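Local coordinates for protein 5-carboxymethyl-2-hydroxymuconate semialdehyde dehydrogenase (Thermus thermophilus, PDB 2D4E) that probably catalyses the NAD-dependent oxidation of 5-carboxymethyl-2-hydroxymuconate semialdehyde, as a tetrameric member of the aldehyde dehydrogenase family, at residues C[294-299]-C[464-469]; C[284-289]-C[319-324]. One frame throughout, in Å; residues are numbered along the deposited sequence.

Contact 1 of 2, residues C[294-299]-C[464-469]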
loop_
_atom_site.group_PDB
_atom_site.type_symbol
_atom_site.label_atom_id
_atom_site.label_comp_id
_atom_site.label_asym_id
_atom_site.label_seq_id
_atom_site.Cartn_x
_atom_site.Cartn_y
_atom_site.Cartn_z
ATOM N N VAL C 294 -23.023 -29.825 -1.744
ATOM C CA VAL C 294 -23.385 -30.689 -2.861
ATOM C C VAL C 294 -22.821 -30.094 -4.151
ATOM O O VAL C 294 -22.220 -30.797 -4.971
ATOM C CB VAL C 294 -24.914 -30.842 -2.995
ATOM C CG1 VAL C 294 -25.248 -31.588 -4.285
ATOM C CG2 VAL C 294 -25.461 -31.599 -1.790
ATOM N N PHE C 295 -23.003 -28.791 -4.322
ATOM C CA PHE C 295 -22.503 -28.116 -5.514
ATOM C C PHE C 295 -20.982 -28.091 -5.586
ATOM O O PHE C 295 -20.405 -28.357 -6.632
ATOM C CB PHE C 295 -23.027 -26.676 -5.570
ATOM C CG PHE C 295 -22.273 -25.790 -6.538
ATOM C CD1 PHE C 295 -21.103 -25.145 -6.147
ATOM C CD2 PHE C 295 -22.721 -25.623 -7.843
ATOM C CE1 PHE C 295 -20.392 -24.350 -7.043
ATOM C CE2 PHE C 295 -22.017 -24.830 -8.748
ATOM C CZ PHE C 295 -20.852 -24.194 -8.347
ATOM N N GLN C 296 -20.339 -27.771 -4.467
ATOM C CA GLN C 296 -18.884 -27.654 -4.426
ATOM C C GLN C 296 -18.092 -28.930 -4.736
ATOM O O GLN C 296 -16.903 -28.861 -5.052
ATOM C CB GLN C 296 -18.445 -27.072 -3.076
ATOM C CG GLN C 296 -17.110 -26.340 -3.134
ATOM C CD GLN C 296 -17.092 -25.261 -4.209
ATOM O OE1 GLN C 296 -17.885 -24.324 -4.174
ATOM N NE2 GLN C 296 -16.191 -25.401 -5.176
ATOM N N ILE C 297 -18.725 -30.093 -4.644
ATOM C CA ILE C 297 -18.006 -31.319 -4.964
ATOM C C ILE C 297 -18.476 -31.925 -6.287
ATOM O O ILE C 297 -17.665 -32.420 -7.062
ATOM C CB ILE C 297 -18.130 -32.400 -3.838
ATOM C CG1 ILE C 297 -17.399 -33.680 -4.261
ATOM C CG2 ILE C 297 -19.585 -32.753 -3.589
ATOM C CD1 ILE C 297 -15.947 -33.473 -4.683
ATOM N N PHE C 298 -19.774 -31.858 -6.561
ATOM C CA PHE C 298 -20.301 -32.454 -7.782
ATOM C C PHE C 298 -20.359 -31.582 -9.035
ATOM O O PHE C 298 -20.435 -32.110 -10.141
ATOM C CB PHE C 298 -21.670 -33.083 -7.494
ATOM C CG PHE C 298 -21.616 -34.175 -6.455
ATOM C CD1 PHE C 298 -22.442 -34.134 -5.334
ATOM C CD2 PHE C 298 -20.701 -35.219 -6.575
ATOM C CE1 PHE C 298 -22.352 -35.118 -4.340
ATOM C CE2 PHE C 298 -20.599 -36.204 -5.596
ATOM C CZ PHE C 298 -21.426 -36.157 -4.473
ATOM N N SER C 299 -20.323 -30.262 -8.885
ATOM C CA SER C 299 -20.350 -29.399 -10.063
ATOM C C SER C 299 -19.054 -29.617 -10.851
ATOM O O SER C 299 -18.075 -30.147 -10.314
ATOM C CB SER C 299 -20.460 -27.928 -9.660
ATOM O OG SER C 299 -19.279 -27.503 -9.010
ATOM N N ASN C 464 -19.538 -19.791 5.038
ATOM C CA ASN C 464 -20.953 -19.905 4.700
ATOM C C ASN C 464 -21.339 -19.701 3.243
ATOM O O ASN C 464 -22.357 -19.072 2.937
ATOM C CB ASN C 464 -21.765 -18.962 5.587
ATOM C CG ASN C 464 -21.649 -19.323 7.053
ATOM O OD1 ASN C 464 -21.616 -20.503 7.404
ATOM N ND2 ASN C 464 -21.595 -18.311 7.918
ATOM N N SER C 465 -20.539 -20.253 2.340
ATOM C CA SER C 465 -20.841 -20.138 0.925
ATOM C C SER C 465 -19.970 -21.070 0.119
ATOM O O SER C 465 -19.026 -21.662 0.637
ATOM C CB SER C 465 -20.604 -18.713 0.423
ATOM O OG SER C 465 -19.266 -18.555 -0.013
ATOM N N HIS C 466 -20.306 -21.191 -1.160
ATOM C CA HIS C 466 -19.540 -22.008 -2.079
ATOM C C HIS C 466 -18.414 -21.105 -2.599
ATOM O O HIS C 466 -18.247 -19.977 -2.130
ATOM C CB HIS C 466 -20.428 -22.471 -3.233
ATOM C CG HIS C 466 -21.122 -21.351 -3.942
ATOM N ND1 HIS C 466 -21.993 -20.496 -3.301
ATOM C CD2 HIS C 466 -21.056 -20.930 -5.227
ATOM C CE1 HIS C 466 -22.433 -19.595 -4.161
ATOM N NE2 HIS C 466 -21.879 -19.836 -5.337
ATOM N N ASN C 467 -17.658 -21.599 -3.570
ATOM C CA ASN C 467 -16.539 -20.858 -4.142
ATOM C C ASN C 467 -16.996 -19.666 -4.998
ATOM O O ASN C 467 -17.428 -19.847 -6.136
ATOM C CB ASN C 467 -15.693 -21.821 -4.984
ATOM C CG ASN C 467 -14.313 -21.278 -5.285
ATOM O OD1 ASN C 467 -14.161 -20.294 -6.012
ATOM N ND2 ASN C 467 -13.296 -21.915 -4.718
ATOM N N VAL C 468 -16.901 -18.457 -4.448
ATOM C CA VAL C 468 -17.293 -17.235 -5.163
ATOM C C VAL C 468 -16.069 -16.324 -5.197
ATOM O O VAL C 468 -15.666 -15.784 -4.175
ATOM C CB VAL C 468 -18.449 -16.490 -4.446
ATOM C CG1 VAL C 468 -18.872 -15.259 -5.268
ATOM C CG2 VAL C 468 -19.642 -17.430 -4.250
ATOM N N ARG C 469 -15.497 -16.141 -6.380
ATOM C CA ARG C 469 -14.283 -15.352 -6.527
ATOM C C ARG C 469 -14.391 -13.852 -6.794
ATOM O O ARG C 469 -15.353 -13.366 -7.394
ATOM C CB ARG C 469 -13.414 -15.985 -7.616
ATOM C CG ARG C 469 -12.994 -17.411 -7.298
ATOM C CD ARG C 469 -11.611 -17.482 -6.662
ATOM N NE ARG C 469 -10.555 -17.226 -7.641
ATOM C CZ ARG C 469 -9.897 -16.076 -7.762
ATOM N NH1 ARG C 469 -10.158 -15.065 -6.944
ATOM N NH2 ARG C 469 -8.960 -15.945 -8.692
#
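In the catalytic domain of the aldehyde dehydrogenase fold, F295 and Q296 near the C-terminal end of helix 286-298 meet H466 and N467. The latter two lie in the irregular loop that follows strand 460-463. A single hydrogen bond crosses the contact. N467 N donates to Q296 OE1 at 2.8 Å, and the N-H...O angle of 163° makes it nearly straight. The donor sits above the plane of the Q296 amide, not on a lone pair. The bend in the Q296 chain at chi2 (54°) helps turn the amide toward the loop. OE1 also touches H466 CB at 3.3 Å and N467 CB at 3.4 Å. On the other branch, Q296 NE2 lies 3.6 Å from N467 CB. With an alanine in place of Q296, N467 N would probably lose this acceptor, and a gap would be likely to open beside H466 CB.

F295 and H466 form an offset edge-to-face pair. The edge of the imidazole is directed at the phenyl face, with the planes at 82° and the centroids 5.5 Å apart. S299 OG lies over the centre of one face of the F295 ring, and it also donates to F295 O. F295 packs on P511 and H466 on H509, both of the second subunit, so this part of the contact borders a subunit interface. The polar end of N467 is held by Y440 OH, which bonds ND2, and the N467 side chain lies about 9 Å from the bound NAD. The closest atoms of the aromatic pair are F295 CE1 and H466 CD2, 3.9 Å apart.

Contact 2 of 2, residues C[284-289]-C[319-324]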
loop_
_atom_site.group_PDB
_atom_site.type_symbol
_atom_site.label_atom_id
_atom_site.label_comp_id
_atom_site.label_asym_id
_atom_site.label_seq_id
_atom_site.Cartn_x
_atom_site.Cartn_y
_atom_site.Cartn_z
ATOM N N ALA C 284 -25.036 -24.012 11.886
ATOM C CA ALA C 284 -25.075 -23.281 10.629
ATOM C C ALA C 284 -26.410 -23.383 9.921
ATOM O O ALA C 284 -27.288 -24.140 10.326
ATOM C CB ALA C 284 -23.970 -23.784 9.709
ATOM N N ASP C 285 -26.562 -22.589 8.870
ATOM C CA ASP C 285 -27.768 -22.639 8.056
ATOM C C ASP C 285 -27.553 -23.931 7.265
ATOM O O ASP C 285 -26.824 -23.940 6.272
ATOM C CB ASP C 285 -27.811 -21.442 7.108
ATOM C CG ASP C 285 -29.053 -21.428 6.251
ATOM O OD1 ASP C 285 -29.494 -22.517 5.836
ATOM O OD2 ASP C 285 -29.580 -20.330 5.983
ATOM N N LEU C 286 -28.164 -25.021 7.721
ATOM C CA LEU C 286 -27.985 -26.320 7.076
ATOM C C LEU C 286 -28.592 -26.446 5.681
ATOM O O LEU C 286 -28.179 -27.299 4.895
ATOM C CB LEU C 286 -28.506 -27.430 7.995
ATOM C CG LEU C 286 -27.785 -27.488 9.349
ATOM C CD1 LEU C 286 -28.389 -28.572 10.229
ATOM C CD2 LEU C 286 -26.299 -27.753 9.123
ATOM N N GLU C 287 -29.567 -25.603 5.366
ATOM C CA GLU C 287 -30.170 -25.645 4.041
ATOM C C GLU C 287 -29.160 -25.095 3.033
ATOM O O GLU C 287 -28.951 -25.678 1.974
ATOM C CB GLU C 287 -31.452 -24.814 4.011
ATOM C CG GLU C 287 -32.571 -25.387 4.861
ATOM C CD GLU C 287 -32.878 -26.833 4.506
ATOM O OE1 GLU C 287 -33.168 -27.109 3.317
ATOM O OE2 GLU C 287 -32.827 -27.695 5.416
ATOM N N ARG C 288 -28.532 -23.972 3.375
ATOM C CA ARG C 288 -27.532 -23.361 2.503
ATOM C C ARG C 288 -26.285 -24.245 2.474
ATOM O O ARG C 288 -25.673 -24.442 1.422
ATOM C CB ARG C 288 -27.157 -21.961 3.007
ATOM C CG ARG C 288 -26.165 -21.228 2.104
ATOM C CD ARG C 288 -25.428 -20.100 2.833
ATOM N NE ARG C 288 -26.329 -19.109 3.419
ATOM C CZ ARG C 288 -25.925 -18.004 4.042
ATOM N NH1 ARG C 288 -24.627 -17.736 4.155
ATOM N NH2 ARG C 288 -26.818 -17.161 4.549
ATOM N N ALA C 289 -25.912 -24.772 3.639
ATOM C CA ALA C 289 -24.740 -25.637 3.739
ATOM C C ALA C 289 -24.911 -26.852 2.827
ATOM O O ALA C 289 -23.972 -27.259 2.148
ATOM C CB ALA C 289 -24.529 -26.084 5.185
ATOM N N GLU C 319 -25.480 -38.042 10.826
ATOM C CA GLU C 319 -26.455 -38.939 10.213
ATOM C C GLU C 319 -27.481 -38.228 9.338
ATOM O O GLU C 319 -27.695 -38.602 8.181
ATOM C CB GLU C 319 -27.180 -39.745 11.296
ATOM C CG GLU C 319 -26.979 -41.239 11.156
ATOM C CD GLU C 319 -25.508 -41.618 11.091
ATOM O OE1 GLU C 319 -24.816 -41.524 12.128
ATOM O OE2 GLU C 319 -25.036 -42.001 9.999
ATOM N N ASP C 320 -28.115 -37.200 9.886
ATOM C CA ASP C 320 -29.131 -36.476 9.139
ATOM C C ASP C 320 -28.585 -35.679 7.957
ATOM O O ASP C 320 -29.099 -35.783 6.847
ATOM C CB ASP C 320 -29.894 -35.527 10.063
ATOM C CG ASP C 320 -31.082 -34.884 9.371
ATOM O OD1 ASP C 320 -32.136 -35.549 9.258
ATOM O OD2 ASP C 320 -30.959 -33.723 8.922
ATOM N N PHE C 321 -27.549 -34.877 8.198
ATOM C CA PHE C 321 -26.981 -34.046 7.142
ATOM C C PHE C 321 -26.382 -34.873 6.015
ATOM O O PHE C 321 -26.679 -34.642 4.842
ATOM C CB PHE C 321 -25.906 -33.107 7.706
ATOM C CG PHE C 321 -25.428 -32.077 6.717
ATOM C CD1 PHE C 321 -26.201 -30.950 6.438
ATOM C CD2 PHE C 321 -24.224 -32.253 6.035
ATOM C CE1 PHE C 321 -25.782 -30.012 5.489
ATOM C CE2 PHE C 321 -23.794 -31.325 5.085
ATOM C CZ PHE C 321 -24.574 -30.201 4.809
ATOM N N VAL C 322 -25.534 -35.832 6.370
ATOM C CA VAL C 322 -24.908 -36.678 5.365
ATOM C C VAL C 322 -25.975 -37.453 4.605
ATOM O O VAL C 322 -25.849 -37.681 3.401
ATOM C CB VAL C 322 -23.904 -37.646 6.007
ATOM C CG1 VAL C 322 -23.362 -38.624 4.956
ATOM C CG2 VAL C 322 -22.762 -36.846 6.620
ATOM N N GLY C 323 -27.029 -37.848 5.314
ATOM C CA GLY C 323 -28.116 -38.561 4.675
ATOM C C GLY C 323 -28.716 -37.667 3.607
ATOM O O GLY C 323 -29.070 -38.132 2.518
ATOM N N LYS C 324 -28.831 -36.376 3.908
ATOM C CA LYS C 324 -29.385 -35.437 2.939
ATOM C C LYS C 324 -28.441 -35.201 1.764
ATOM O O LYS C 324 -28.889 -34.945 0.647
ATOM C CB LYS C 324 -29.742 -34.118 3.625
ATOM C CG LYS C 324 -31.052 -34.218 4.391
ATOM C CD LYS C 324 -31.278 -33.056 5.325
ATOM C CE LYS C 324 -32.532 -33.298 6.145
ATOM N NZ LYS C 324 -32.628 -32.346 7.277
#
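L286 and A289, in the first turn of helix 286-298, pack against F321 of helix 315-331. Both helices belong to the alpha/beta catalytic domain of the aldehyde dehydrogenase fold, and their side chains share V280 of strand 277-280 as a further neighbour.

The packing contacts all fall on the F321 ring. With CG anti to the backbone N (chi1 -171°), the phenyl group extends toward helix 286-298 and presents its edge to the backbone there. L286 O lies near the ring plane, 3.7 Å from F321 CE1. A289 C is also at the edge, 3.9 Å from F321 CZ. Methyl groups add apolar contacts: L286 CD2 is 4.2 Å from F321 CD1, and A289 CB is 4.1 Å from F321 CZ. L290 and V293 also touch F321.

No hydrogen bond joins the two segments. The capping bonds stay within 284-289, where D285 is the N-cap of helix 286-298. Its OD1 accepts from R288 N at 3.0 Å, the donor coming from above the carboxylate plane, and receives a weak bond from E287 N. The R288 side chain turns elsewhere, with a salt bridge from NH1 to E447 of the third subunit.

Two opposite charges face each other between the helices without touching: E287 OE2 is 5.0 Å from K324 NZ. Within its own helix, K324 NZ forms a salt bridge with D320 OD2, on its syn lone pair, at 2.7 Å.

In the fold
Along the chain, strand 277-280 leads into 284-289, the start of helix 286-298, and 294-299 follows near its end. Strand 310-314 comes next, parallel to and beside strand 277-280, so the helix makes a beta-alpha-beta crossover. Helix 315-331 then brings 319-324 back to the helix start, and contact 2 closes a loop of 29 residues. Contact 1 closes a much longer one, of 164 residues, when the chain leaves strand 460-463. The two loops cross. Helix 286-298 thus joins a neighbouring helix at one end and the loop after strand 460-463 at the other. A direct tie also links the contacts: R288 NH1 probably hydrogen-bonds N464 O.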